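Local coordinates for protein purine nucleoside phosphorylase (Thermus thermophilus, PDB 1ODK) that probably catalyses the reversible phosphorolysis of purine nucleosides to free base and ribose 1-phosphate, working as a hexamer of phosphorylase-superfamily subunits, at residues B[24-29]-B[47-52]; B[52-57]-B[228-233]; B[105-110]-B[132-137]; B[199-204]-B[222-227]. All coordinates share one frame; numbering follows the deposited sequence.

How the contacts relate
All four contacts lay a helix against strands of one mixed β-sheet, the core of this α/β subunit. Contacts 1 and 2 follow each other along the chain, their centres about 13 Å apart; they share L52 and strand 48-53, whose hairpin partner 56-61 enters contact 2. Contact 3 comes next and contact 4 after it, both within the long span that contact 2 closes. Helix 214-233 runs through contacts 4 and 2, meeting first strand 195-205 and then the hairpin. It also packs on helix 23-33 of contact 1 and helix 131-144 of contact 3, so distant parts of the sequence meet round it. Contact 3, about 22 Å from contact 1 between centres, reaches the subunit interface.

Contact 1 (B[24-29]-B[47-52]); sequences GRAEWI and WGYTGL
Y49 of strand 48-53 and W47 just before it project toward A26 and E27 of helix 23-33, a helix-on-sheet packing at one margin of the α/β fold. The Y49 and E27 side chains cross at a slant, ring and carboxylate planes 40° apart: Y49 CE1 lies 4.0 Å from A26 CB, and Y49 OH comes to 3.3 Å from E27 CB. The Y49 CG stands opposite the carbonyl carbon and beside the backbone N (chi1 -49°), which carries the phenol from the strand up to the helix backbone. W47 and E27 run side by side in the same direction, with carboxylate and indole planes 61° apart; E27 OE1 sits at the indole edge, 3.9 Å from W47 CZ3. The extended E27 chain is what takes its carboxylate that far. W47 also makes a cation-pi contact with R39, while A26 packs on V60 of strand 56-61. Replacing Y49 by an alanine would probably open a gap beside A26 and leave the water at E27 without its phenolic partner. That water joins the two segments: it lies at the edge of the Y49 ring, in its plane, 2.5 Å from Y49 OH, and donates to E27 OE2 at 2.7 Å.

Contact 2 (B[52-57]-B[228-233]); sequences LYKGVP and ALEAVL
E230 OE1 takes two hydrogen bonds from the hairpin, one from Y53 OH at 2.5 Å and one from K54 NZ at 2.7 Å, the second forming a salt bridge. The phenol uses the anti lone pair of OE1, whereas the ammonium arrives on the syn side, 29° out of the carboxylate plane. The Y53 ring, turned 74° from that carboxylate, is covered on both faces: K54 CG lies over its centre on one, and L229 CB makes a CH-pi contact on the other, 3.9 Å from the centroid. L233 CD2 reaches Y53 CD2 at 3.6 Å, and L233 CG slides past V56 CG2 at 4.0 Å. These groups are placed by a type I' turn from Y53 to V56, the tight two-residue loop of a β-hairpin, closed by Y53 N to V56 O (2.8 Å) and V56 N to Y53 O (2.9 Å). From the helix side, a bend at chi2 (-63°) brings the E230 carboxylate toward the turn. Farther out, R140 of helix 131-144 touches E230, and L34 packs on Y53. A phenylalanine in place of Y53 would probably cost E230 OE1 its phenol donor and leave its carboxylate less firmly oriented. The lysine charge and the short phenol bond together should favour an ionised E230, tying the hairpin tip to the last turns of helix 214-233.

Contact 3 (B[105-110]-B[132-137]); sequences VAQGAV and EVFRAL
Both polar atoms of the Q107 side-chain amide are held by a second subunit, NE2 donating to the backbone O of P129 there and OE1 accepting from NH2 of its R190, while the aliphatic root of the same residue rests on F134. The contact is helix-on-sheet packing of the α/β fold, at a corner: strand 103-106 ends here, the chain turns at Q107, and strand 108-112 sets off in another direction. Helix 131-144 lies against this corner. F134 carries most of the meeting. Its CG is opposite the backbone N (chi1 171°), which swings the ring along the helix flank toward the bend, and the ring atoms CD1 and CE1 touch three successive residues: CE1 approaches Q107 CA to 3.4 Å and Q107 CB to 3.7 Å, CD1 lies 3.6 Å from A106 O, and CE1 meets V105 CG1 at 3.8 Å. All these approaches are oblique to the ring. The Q107 amide is almost parallel to it, the two planes only 2° apart, although the amide end itself turns to the neighbouring chain.

One turn on, L137 packs on the strand and, on its other side, against A231 of helix 214-233. A106 points away from the helix, onto F186 of helix 182-192. The subunit boundary is close at hand: F134 packs on F134 of the second subunit, and R135 forms a salt bridge with E142 of that chain. The strand end of the contact is settled by V105 CG1, which touches L137 CB at 3.9 Å as well as F134 CE1.

Contact 4 (B[199-204]-B[222-227]); sequences ILAVSN and RRMVEV
Strand 199-204 and helix 222-227 run almost exactly antiparallel, at 174°, with 8.0 Å between the axes of these short segments. The backbones come nearest at A201 and M224, whose CA atoms are 6.5 Å apart. M224 bridges that gap. Its first torsion, 148°, departs from a staggered value, and the chain then runs straight to the sulfur, which comes to rest over the strand backbone: SD is 3.5 Å from I199 O and 3.7 Å from A201 N, with A201 CB at 4.1 Å. These are packing contacts.

I199 passes M224 in the opposite direction, CG2 against M224 CG at 3.8 Å. Its other branch, opposite the backbone N, stretches up the helix, where CD1 meets V227 CG1 at 3.6 Å with the two side chains crossing at about a right angle. The arrangement is a β-α unit of the α/β fold: strand 195-205 lies in the sheet between strands 84-93 and 103-106, and the chain returns as helix 214-233 to cover it. L103 of the neighbouring strand packs on both A201 and M224, so M224 sits on two strands; V88 of strand 84-93 packs on I199 from within the sheet. V227 also leans on R140 and L144 of helix 131-144.

Away from the sheet, one helical turn is braced by a salt bridge in which R222 NH1 donates to E226 OE2 at 3.1 Å, reaching the oxygen from above the carboxylate plane, 45° out of it. The same oxygen also hydrogen-bonds to Y146 OH, and R222 NH2 pairs with E219.

Contact 1 (B[24-29]-B[47-52])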
loop_
_atom_site.group_PDB
_atom_site.type_symbol
_atom_site.label_atom_id
_atom_site.label_comp_id
_atom_site.label_asym_id
_atom_site.label_seq_id
_atom_site.Cartn_x
_atom_site.Cartn_y
_atom_site.Cartn_z
ATOM N N GLY B 24 -15.461 -10.166 33.129
ATOM C CA GLY B 24 -16.015 -9.759 34.407
ATOM C C GLY B 24 -17.281 -8.951 34.176
ATOM O O GLY B 24 -18.206 -8.965 34.990
ATOM N N ARG B 25 -17.317 -8.236 33.056
ATOM C CA ARG B 25 -18.478 -7.430 32.710
ATOM C C ARG B 25 -19.595 -8.346 32.208
ATOM O O ARG B 25 -20.773 -8.121 32.497
ATOM C CB ARG B 25 -18.095 -6.404 31.639
ATOM C CG ARG B 25 -19.212 -5.467 31.215
ATOM C CD ARG B 25 -18.610 -4.228 30.576
ATOM N NE ARG B 25 -17.858 -3.448 31.557
ATOM C CZ ARG B 25 -16.734 -2.786 31.295
ATOM N NH1 ARG B 25 -16.215 -2.809 30.073
ATOM N NH2 ARG B 25 -16.131 -2.099 32.258
ATOM N N ALA B 26 -19.222 -9.380 31.460
ATOM C CA ALA B 26 -20.207 -10.331 30.953
ATOM C C ALA B 26 -20.941 -10.956 32.138
ATOM O O ALA B 26 -22.170 -11.059 32.140
ATOM C CB ALA B 26 -19.522 -11.419 30.137
ATOM N N GLU B 27 -20.177 -11.377 33.142
ATOM C CA GLU B 27 -20.749 -11.993 34.337
ATOM C C GLU B 27 -21.698 -11.029 35.043
ATOM O O GLU B 27 -22.804 -11.406 35.432
ATOM C CB GLU B 27 -19.634 -12.410 35.297
ATOM C CG GLU B 27 -20.130 -12.986 36.612
ATOM C CD GLU B 27 -18.993 -13.398 37.522
ATOM O OE1 GLU B 27 -18.144 -12.540 37.846
ATOM O OE2 GLU B 27 -18.947 -14.583 37.910
ATOM N N TRP B 28 -21.260 -9.783 35.201
ATOM C CA TRP B 28 -22.071 -8.765 35.858
ATOM C C TRP B 28 -23.387 -8.536 35.115
ATOM O O TRP B 28 -24.447 -8.400 35.731
ATOM C CB TRP B 28 -21.302 -7.446 35.939
ATOM C CG TRP B 28 -22.111 -6.338 36.511
ATOM C CD1 TRP B 28 -22.379 -6.110 37.828
ATOM C CD2 TRP B 28 -22.806 -5.321 35.776
ATOM N NE1 TRP B 28 -23.199 -5.010 37.961
ATOM C CE2 TRP B 28 -23.475 -4.509 36.716
ATOM C CE3 TRP B 28 -22.927 -5.020 34.412
ATOM C CZ2 TRP B 28 -24.258 -3.412 36.337
ATOM C CZ3 TRP B 28 -23.704 -3.929 34.035
ATOM C CH2 TRP B 28 -24.359 -3.139 34.996
ATOM N N ILE B 29 -23.314 -8.490 33.788
ATOM C CA ILE B 29 -24.502 -8.277 32.969
ATOM C C ILE B 29 -25.492 -9.427 33.139
ATOM O O ILE B 29 -26.682 -9.210 33.357
ATOM C CB ILE B 29 -24.145 -8.175 31.464
ATOM C CG1 ILE B 29 -23.308 -6.923 31.198
ATOM C CG2 ILE B 29 -25.416 -8.146 30.628
ATOM C CD1 ILE B 29 -22.763 -6.871 29.780
ATOM N N TRP B 47 -15.965 -16.242 28.922
ATOM C CA TRP B 47 -17.232 -16.483 29.600
ATOM C C TRP B 47 -18.452 -16.088 28.772
ATOM O O TRP B 47 -18.557 -14.956 28.290
ATOM C CB TRP B 47 -17.243 -15.752 30.943
ATOM C CG TRP B 47 -16.192 -16.251 31.901
ATOM C CD1 TRP B 47 -15.295 -17.260 31.687
ATOM C CD2 TRP B 47 -15.948 -15.771 33.227
ATOM N NE1 TRP B 47 -14.505 -17.438 32.803
ATOM C CE2 TRP B 47 -14.886 -16.536 33.762
ATOM C CE3 TRP B 47 -16.523 -14.766 34.018
ATOM C CZ2 TRP B 47 -14.388 -16.331 35.057
ATOM C CZ3 TRP B 47 -16.027 -14.559 35.307
ATOM C CH2 TRP B 47 -14.969 -15.340 35.810
ATOM N N GLY B 48 -19.362 -17.046 28.605
ATOM C CA GLY B 48 -20.580 -16.817 27.847
ATOM C C GLY B 48 -21.771 -17.295 28.655
ATOM O O GLY B 48 -21.740 -18.387 29.234
ATOM N N TYR B 49 -22.814 -16.473 28.705
ATOM C CA TYR B 49 -24.014 -16.799 29.465
ATOM C C TYR B 49 -25.268 -16.647 28.624
ATOM O O TYR B 49 -25.287 -15.930 27.625
ATOM C CB TYR B 49 -24.164 -15.870 30.677
ATOM C CG TYR B 49 -22.930 -15.730 31.530
ATOM C CD1 TYR B 49 -21.846 -14.965 31.100
ATOM C CD2 TYR B 49 -22.837 -16.376 32.762
ATOM C CE1 TYR B 49 -20.699 -14.848 31.873
ATOM C CE2 TYR B 49 -21.689 -16.265 33.547
ATOM C CZ TYR B 49 -20.626 -15.500 33.094
ATOM O OH TYR B 49 -19.485 -15.385 33.852
ATOM N N THR B 50 -26.320 -17.326 29.053
ATOM C CA THR B 50 -27.606 -17.232 28.392
ATOM C C THR B 50 -28.656 -17.184 29.488
ATOM O O THR B 50 -28.570 -17.908 30.484
ATOM C CB THR B 50 -27.873 -18.428 27.468
ATOM O OG1 THR B 50 -26.962 -18.382 26.363
ATOM C CG2 THR B 50 -29.309 -18.378 26.931
ATOM N N GLY B 51 -29.629 -16.305 29.310
ATOM C CA GLY B 51 -30.691 -16.169 30.284
ATOM C C GLY B 51 -31.882 -15.568 29.580
ATOM O O GLY B 51 -31.913 -15.520 28.351
ATOM N N LEU B 52 -32.861 -15.112 30.349
ATOM C CA LEU B 52 -34.048 -14.511 29.769
ATOM C C LEU B 52 -34.150 -13.060 30.204
ATOM O O LEU B 52 -33.911 -12.732 31.364
ATOM C CB LEU B 52 -35.303 -15.286 30.202
ATOM C CG LEU B 52 -35.458 -16.697 29.614
ATOM C CD1 LEU B 52 -36.535 -17.468 30.352
ATOM C CD2 LEU B 52 -35.796 -16.598 28.141
HETATM O O HOH W 1 -19.602 -16.497 36.139
#

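Contact 2 (B[52-57]-B[228-233])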
loop_
_atom_site.group_PDB
_atom_site.type_symbol
_atom_site.label_atom_id
_atom_site.label_comp_id
_atom_site.label_asym_id
_atom_site.label_seq_id
_atom_site.Cartn_x
_atom_site.Cartn_y
_atom_site.Cartn_z
ATOM N N LEU B 52 -32.861 -15.112 30.349
ATOM C CA LEU B 52 -34.048 -14.511 29.769
ATOM C C LEU B 52 -34.150 -13.060 30.204
ATOM O O LEU B 52 -33.911 -12.732 31.364
ATOM C CB LEU B 52 -35.303 -15.286 30.202
ATOM C CG LEU B 52 -35.458 -16.697 29.614
ATOM C CD1 LEU B 52 -36.535 -17.468 30.352
ATOM C CD2 LEU B 52 -35.796 -16.598 28.141
ATOM N N TYR B 53 -34.479 -12.186 29.257
ATOM C CA TYR B 53 -34.636 -10.772 29.556
ATOM C C TYR B 53 -36.045 -10.383 29.141
ATOM O O TYR B 53 -36.365 -10.375 27.954
ATOM C CB TYR B 53 -33.622 -9.929 28.778
ATOM C CG TYR B 53 -33.759 -8.450 29.057
ATOM C CD1 TYR B 53 -33.421 -7.926 30.303
ATOM C CD2 TYR B 53 -34.260 -7.580 28.087
ATOM C CE1 TYR B 53 -33.577 -6.571 30.582
ATOM C CE2 TYR B 53 -34.421 -6.218 28.355
ATOM C CZ TYR B 53 -34.079 -5.724 29.602
ATOM O OH TYR B 53 -34.228 -4.388 29.874
ATOM N N LYS B 54 -36.885 -10.061 30.118
ATOM C CA LYS B 54 -38.266 -9.700 29.839
ATOM C C LYS B 54 -38.924 -10.772 28.974
ATOM O O LYS B 54 -39.645 -10.477 28.012
ATOM C CB LYS B 54 -38.331 -8.323 29.169
ATOM C CG LYS B 54 -37.851 -7.211 30.094
ATOM C CD LYS B 54 -38.022 -5.830 29.485
ATOM C CE LYS B 54 -37.658 -4.744 30.485
ATOM N NZ LYS B 54 -37.835 -3.372 29.920
ATOM N N GLY B 55 -38.640 -12.025 29.331
ATOM C CA GLY B 55 -39.198 -13.174 28.641
ATOM C C GLY B 55 -38.542 -13.592 27.341
ATOM O O GLY B 55 -38.955 -14.580 26.732
ATOM N N VAL B 56 -37.517 -12.859 26.914
ATOM C CA VAL B 56 -36.839 -13.173 25.661
ATOM C C VAL B 56 -35.431 -13.703 25.902
ATOM O O VAL B 56 -34.671 -13.126 26.671
ATOM C CB VAL B 56 -36.744 -11.917 24.762
ATOM C CG1 VAL B 56 -36.057 -12.265 23.446
ATOM C CG2 VAL B 56 -38.143 -11.350 24.512
ATOM N N PRO B 57 -35.068 -14.814 25.243
ATOM C CA PRO B 57 -33.724 -15.365 25.439
ATOM C C PRO B 57 -32.641 -14.380 24.986
ATOM O O PRO B 57 -32.738 -13.781 23.915
ATOM C CB PRO B 57 -33.742 -16.636 24.592
ATOM C CG PRO B 57 -35.205 -17.045 24.608
ATOM C CD PRO B 57 -35.895 -15.712 24.414
ATOM N N ALA B 228 -28.710 -1.469 25.123
ATOM C CA ALA B 228 -28.503 -2.616 24.247
ATOM C C ALA B 228 -29.559 -3.707 24.435
ATOM O O ALA B 228 -30.072 -4.247 23.459
ATOM C CB ALA B 228 -27.103 -3.194 24.463
ATOM N N LEU B 229 -29.880 -4.033 25.683
ATOM C CA LEU B 229 -30.875 -5.071 25.957
ATOM C C LEU B 229 -32.225 -4.666 25.382
ATOM O O LEU B 229 -32.896 -5.459 24.718
ATOM C CB LEU B 229 -30.988 -5.314 27.469
ATOM C CG LEU B 229 -29.801 -6.063 28.091
ATOM C CD1 LEU B 229 -29.856 -5.972 29.602
ATOM C CD2 LEU B 229 -29.821 -7.517 27.640
ATOM N N GLU B 230 -32.617 -3.423 25.636
ATOM C CA GLU B 230 -33.879 -2.907 25.126
ATOM C C GLU B 230 -33.893 -2.931 23.599
ATOM O O GLU B 230 -34.905 -3.265 22.975
ATOM C CB GLU B 230 -34.094 -1.480 25.625
ATOM C CG GLU B 230 -34.400 -1.404 27.106
ATOM C CD GLU B 230 -35.700 -2.105 27.449
ATOM O OE1 GLU B 230 -35.684 -3.033 28.282
ATOM O OE2 GLU B 230 -36.741 -1.727 26.876
ATOM N N ALA B 231 -32.758 -2.588 23.003
ATOM C CA ALA B 231 -32.628 -2.554 21.552
ATOM C C ALA B 231 -32.752 -3.919 20.873
ATOM O O ALA B 231 -33.449 -4.049 19.863
ATOM C CB ALA B 231 -31.293 -1.900 21.168
ATOM N N VAL B 232 -32.082 -4.939 21.411
ATOM C CA VAL B 232 -32.141 -6.258 20.783
ATOM C C VAL B 232 -33.532 -6.866 20.806
ATOM O O VAL B 232 -33.846 -7.733 19.991
ATOM C CB VAL B 232 -31.141 -7.269 21.416
ATOM C CG1 VAL B 232 -29.718 -6.801 21.170
ATOM C CG2 VAL B 232 -31.408 -7.437 22.900
ATOM N N LEU B 233 -34.365 -6.416 21.735
ATOM C CA LEU B 233 -35.728 -6.918 21.812
ATOM C C LEU B 233 -36.576 -6.253 20.727
ATOM O O LEU B 233 -37.618 -6.774 20.337
ATOM C CB LEU B 233 -36.324 -6.643 23.197
ATOM C CG LEU B 233 -36.271 -7.805 24.202
ATOM C CD1 LEU B 233 -34.853 -8.328 24.340
ATOM C CD2 LEU B 233 -36.811 -7.332 25.543
#

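Contact 3 (B[105-110]-B[132-137])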
loop_
_atom_site.group_PDB
_atom_site.type_symbol
_atom_site.label_atom_id
_atom_site.label_comp_id
_atom_site.label_asym_id
_atom_site.label_seq_id
_atom_site.Cartn_x
_atom_site.Cartn_y
_atom_site.Cartn_z
ATOM N N VAL B 105 -23.349 5.668 20.032
ATOM C CA VAL B 105 -23.989 4.648 19.211
ATOM C C VAL B 105 -23.171 4.683 17.929
ATOM O O VAL B 105 -23.199 5.677 17.198
ATOM C CB VAL B 105 -25.452 4.984 18.878
ATOM C CG1 VAL B 105 -26.017 3.919 17.937
ATOM C CG2 VAL B 105 -26.276 5.039 20.159
ATOM N N ALA B 106 -22.441 3.606 17.669
ATOM C CA ALA B 106 -21.566 3.540 16.506
ATOM C C ALA B 106 -22.269 3.486 15.161
ATOM O O ALA B 106 -22.865 2.473 14.798
ATOM C CB ALA B 106 -20.608 2.352 16.644
ATOM N N GLN B 107 -22.177 4.580 14.414
ATOM C CA GLN B 107 -22.791 4.652 13.094
ATOM C C GLN B 107 -21.907 3.911 12.096
ATOM O O GLN B 107 -22.376 3.413 11.067
ATOM C CB GLN B 107 -22.954 6.118 12.674
ATOM C CG GLN B 107 -23.286 6.305 11.202
ATOM C CD GLN B 107 -23.405 7.768 10.811
ATOM O OE1 GLN B 107 -22.701 8.624 11.350
ATOM N NE2 GLN B 107 -24.293 8.059 9.862
ATOM N N GLY B 108 -20.622 3.834 12.418
ATOM C CA GLY B 108 -19.673 3.146 11.563
ATOM C C GLY B 108 -18.354 3.028 12.301
ATOM O O GLY B 108 -18.185 3.623 13.364
ATOM N N ALA B 109 -17.417 2.265 11.749
ATOM C CA ALA B 109 -16.119 2.101 12.392
ATOM C C ALA B 109 -14.974 2.182 11.389
ATOM O O ALA B 109 -14.905 1.385 10.461
ATOM C CB ALA B 109 -16.067 0.768 13.128
ATOM N N VAL B 110 -14.089 3.159 11.568
ATOM C CA VAL B 110 -12.937 3.298 10.679
ATOM C C VAL B 110 -12.095 2.047 10.916
ATOM O O VAL B 110 -11.704 1.761 12.044
ATOM C CB VAL B 110 -12.121 4.569 11.012
ATOM C CG1 VAL B 110 -10.838 4.609 10.194
ATOM C CG2 VAL B 110 -12.962 5.803 10.712
ATOM N N GLU B 132 -31.165 -1.686 10.934
ATOM C CA GLU B 132 -32.236 -1.807 11.922
ATOM C C GLU B 132 -31.701 -1.782 13.356
ATOM O O GLU B 132 -32.252 -1.097 14.220
ATOM C CB GLU B 132 -33.036 -3.092 11.689
ATOM C CG GLU B 132 -33.879 -3.103 10.417
ATOM C CD GLU B 132 -34.957 -2.028 10.407
ATOM O OE1 GLU B 132 -35.257 -1.464 11.483
ATOM O OE2 GLU B 132 -35.516 -1.755 9.323
ATOM N N VAL B 133 -30.633 -2.533 13.607
ATOM C CA VAL B 133 -30.030 -2.571 14.936
ATOM C C VAL B 133 -29.558 -1.175 15.317
ATOM O O VAL B 133 -29.783 -0.711 16.436
ATOM C CB VAL B 133 -28.825 -3.538 14.981
ATOM C CG1 VAL B 133 -28.142 -3.458 16.345
ATOM C CG2 VAL B 133 -29.292 -4.961 14.711
ATOM N N PHE B 134 -28.894 -0.512 14.374
ATOM C CA PHE B 134 -28.383 0.839 14.580
ATOM C C PHE B 134 -29.534 1.762 14.976
ATOM O O PHE B 134 -29.446 2.505 15.948
ATOM C CB PHE B 134 -27.730 1.334 13.285
ATOM C CG PHE B 134 -27.362 2.783 13.305
ATOM C CD1 PHE B 134 -26.367 3.251 14.154
ATOM C CD2 PHE B 134 -28.008 3.688 12.465
ATOM C CE1 PHE B 134 -26.020 4.598 14.170
ATOM C CE2 PHE B 134 -27.666 5.039 12.474
ATOM C CZ PHE B 134 -26.672 5.492 13.328
ATOM N N ARG B 135 -30.618 1.689 14.212
ATOM C CA ARG B 135 -31.805 2.501 14.456
ATOM C C ARG B 135 -32.390 2.249 15.848
ATOM O O ARG B 135 -32.758 3.185 16.554
ATOM C CB ARG B 135 -32.853 2.186 13.392
ATOM C CG ARG B 135 -34.046 3.112 13.378
ATOM C CD ARG B 135 -35.045 2.629 12.347
ATOM N NE ARG B 135 -35.786 3.729 11.750
ATOM C CZ ARG B 135 -36.676 3.582 10.775
ATOM N NH1 ARG B 135 -36.941 2.374 10.291
ATOM N NH2 ARG B 135 -37.288 4.644 10.276
ATOM N N ALA B 136 -32.476 0.979 16.231
ATOM C CA ALA B 136 -33.017 0.600 17.533
ATOM C C ALA B 136 -32.151 1.098 18.685
ATOM O O ALA B 136 -32.673 1.550 19.703
ATOM C CB ALA B 136 -33.179 -0.919 17.611
ATOM N N LEU B 137 -30.831 1.006 18.535
ATOM C CA LEU B 137 -29.925 1.473 19.581
ATOM C C LEU B 137 -30.068 2.985 19.761
ATOM O O LEU B 137 -30.100 3.491 20.885
ATOM C CB LEU B 137 -28.472 1.126 19.229
ATOM C CG LEU B 137 -28.064 -0.351 19.324
ATOM C CD1 LEU B 137 -26.683 -0.562 18.691
ATOM C CD2 LEU B 137 -28.060 -0.777 20.795
#

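Contact 4 (B[199-204]-B[222-227])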
loop_
_atom_site.group_PDB
_atom_site.type_symbol
_atom_site.label_atom_id
_atom_site.label_comp_id
_atom_site.label_asym_id
_atom_site.label_seq_id
_atom_site.Cartn_x
_atom_site.Cartn_y
_atom_site.Cartn_z
ATOM N N ILE B 199 -22.591 -0.142 20.843
ATOM C CA ILE B 199 -22.812 1.038 21.653
ATOM C C ILE B 199 -21.650 1.026 22.639
ATOM O O ILE B 199 -21.267 -0.030 23.150
ATOM C CB ILE B 199 -24.170 1.000 22.378
ATOM C CG1 ILE B 199 -24.328 2.268 23.222
ATOM C CG2 ILE B 199 -24.294 -0.267 23.212
ATOM C CD1 ILE B 199 -25.717 2.446 23.798
ATOM N N LEU B 200 -21.062 2.191 22.877
ATOM C CA LEU B 200 -19.919 2.272 23.773
ATOM C C LEU B 200 -20.090 3.329 24.845
ATOM O O LEU B 200 -20.849 4.279 24.684
ATOM C CB LEU B 200 -18.651 2.604 22.978
ATOM C CG LEU B 200 -18.289 1.718 21.783
ATOM C CD1 LEU B 200 -17.137 2.346 21.018
ATOM C CD2 LEU B 200 -17.918 0.313 22.267
ATOM N N ALA B 201 -19.360 3.152 25.936
ATOM C CA ALA B 201 -19.360 4.108 27.030
ATOM C C ALA B 201 -17.937 4.661 27.071
ATOM O O ALA B 201 -16.976 3.895 27.110
ATOM C CB ALA B 201 -19.694 3.410 28.345
ATOM N N VAL B 202 -17.798 5.983 27.034
ATOM C CA VAL B 202 -16.478 6.601 27.085
ATOM C C VAL B 202 -15.865 6.355 28.465
ATOM O O VAL B 202 -16.445 6.724 29.485
ATOM C CB VAL B 202 -16.561 8.123 26.831
ATOM C CG1 VAL B 202 -15.179 8.750 26.948
ATOM C CG2 VAL B 202 -17.143 8.385 25.457
ATOM N N SER B 203 -14.696 5.725 28.492
ATOM C CA SER B 203 -14.027 5.423 29.753
ATOM C C SER B 203 -12.829 6.322 30.025
ATOM O O SER B 203 -12.255 6.288 31.115
ATOM C CB SER B 203 -13.565 3.968 29.759
ATOM O OG SER B 203 -12.673 3.727 28.684
ATOM N N ASN B 204 -12.451 7.127 29.037
ATOM C CA ASN B 204 -11.300 8.008 29.184
ATOM C C ASN B 204 -11.051 8.775 27.896
ATOM O O ASN B 204 -11.770 8.612 26.914
ATOM C CB ASN B 204 -10.047 7.187 29.482
ATOM C CG ASN B 204 -9.691 6.249 28.340
ATOM O OD1 ASN B 204 -10.387 5.262 28.089
ATOM N ND2 ASN B 204 -8.615 6.562 27.629
ATOM N N ARG B 222 -23.641 0.593 32.889
ATOM C CA ARG B 222 -25.011 0.175 33.176
ATOM C C ARG B 222 -25.980 0.751 32.145
ATOM O O ARG B 222 -26.863 0.048 31.652
ATOM C CB ARG B 222 -25.437 0.631 34.576
ATOM C CG ARG B 222 -26.798 0.081 35.012
ATOM C CD ARG B 222 -27.356 0.861 36.196
ATOM N NE ARG B 222 -27.688 2.237 35.831
ATOM C CZ ARG B 222 -28.682 2.580 35.014
ATOM N NH1 ARG B 222 -29.455 1.650 34.472
ATOM N NH2 ARG B 222 -28.898 3.858 34.731
ATOM N N ARG B 223 -25.809 2.030 31.824
ATOM C CA ARG B 223 -26.675 2.702 30.857
ATOM C C ARG B 223 -26.566 2.065 29.478
ATOM O O ARG B 223 -27.568 1.834 28.798
ATOM C CB ARG B 223 -26.296 4.179 30.757
ATOM C CG ARG B 223 -26.451 4.961 32.051
ATOM C CD ARG B 223 -25.879 6.364 31.905
ATOM N NE ARG B 223 -26.153 7.187 33.080
ATOM C CZ ARG B 223 -25.805 8.462 33.193
ATOM N NH1 ARG B 223 -25.165 9.067 32.200
ATOM N NH2 ARG B 223 -26.102 9.136 34.298
ATOM N N MET B 224 -25.333 1.792 29.068
ATOM C CA MET B 224 -25.074 1.185 27.773
ATOM C C MET B 224 -25.722 -0.202 27.636
ATOM O O MET B 224 -26.303 -0.526 26.597
ATOM C CB MET B 224 -23.556 1.118 27.567
ATOM C CG MET B 224 -23.050 -0.048 26.765
ATOM S SD MET B 224 -21.266 0.077 26.644
ATOM C CE MET B 224 -20.726 -0.772 28.117
ATOM N N VAL B 225 -25.625 -1.017 28.684
ATOM C CA VAL B 225 -26.206 -2.359 28.665
ATOM C C VAL B 225 -27.735 -2.310 28.611
ATOM O O VAL B 225 -28.365 -3.080 27.884
ATOM C CB VAL B 225 -25.760 -3.169 29.908
ATOM C CG1 VAL B 225 -26.486 -4.514 29.955
ATOM C CG2 VAL B 225 -24.247 -3.391 29.858
ATOM N N GLU B 226 -28.328 -1.405 29.384
ATOM C CA GLU B 226 -29.780 -1.257 29.394
ATOM C C GLU B 226 -30.254 -0.880 27.989
ATOM O O GLU B 226 -31.255 -1.406 27.495
ATOM C CB GLU B 226 -30.198 -0.171 30.387
ATOM C CG GLU B 226 -31.704 0.025 30.486
ATOM C CD GLU B 226 -32.092 1.125 31.460
ATOM O OE1 GLU B 226 -33.306 1.290 31.711
ATOM O OE2 GLU B 226 -31.191 1.825 31.969
ATOM N N VAL B 227 -29.537 0.039 27.346
ATOM C CA VAL B 227 -29.906 0.455 25.995
ATOM C C VAL B 227 -29.810 -0.728 25.039
ATOM O O VAL B 227 -30.721 -0.975 24.246
ATOM C CB VAL B 227 -28.992 1.595 25.481
ATOM C CG1 VAL B 227 -29.226 1.823 23.995
ATOM C CG2 VAL B 227 -29.284 2.882 26.247
#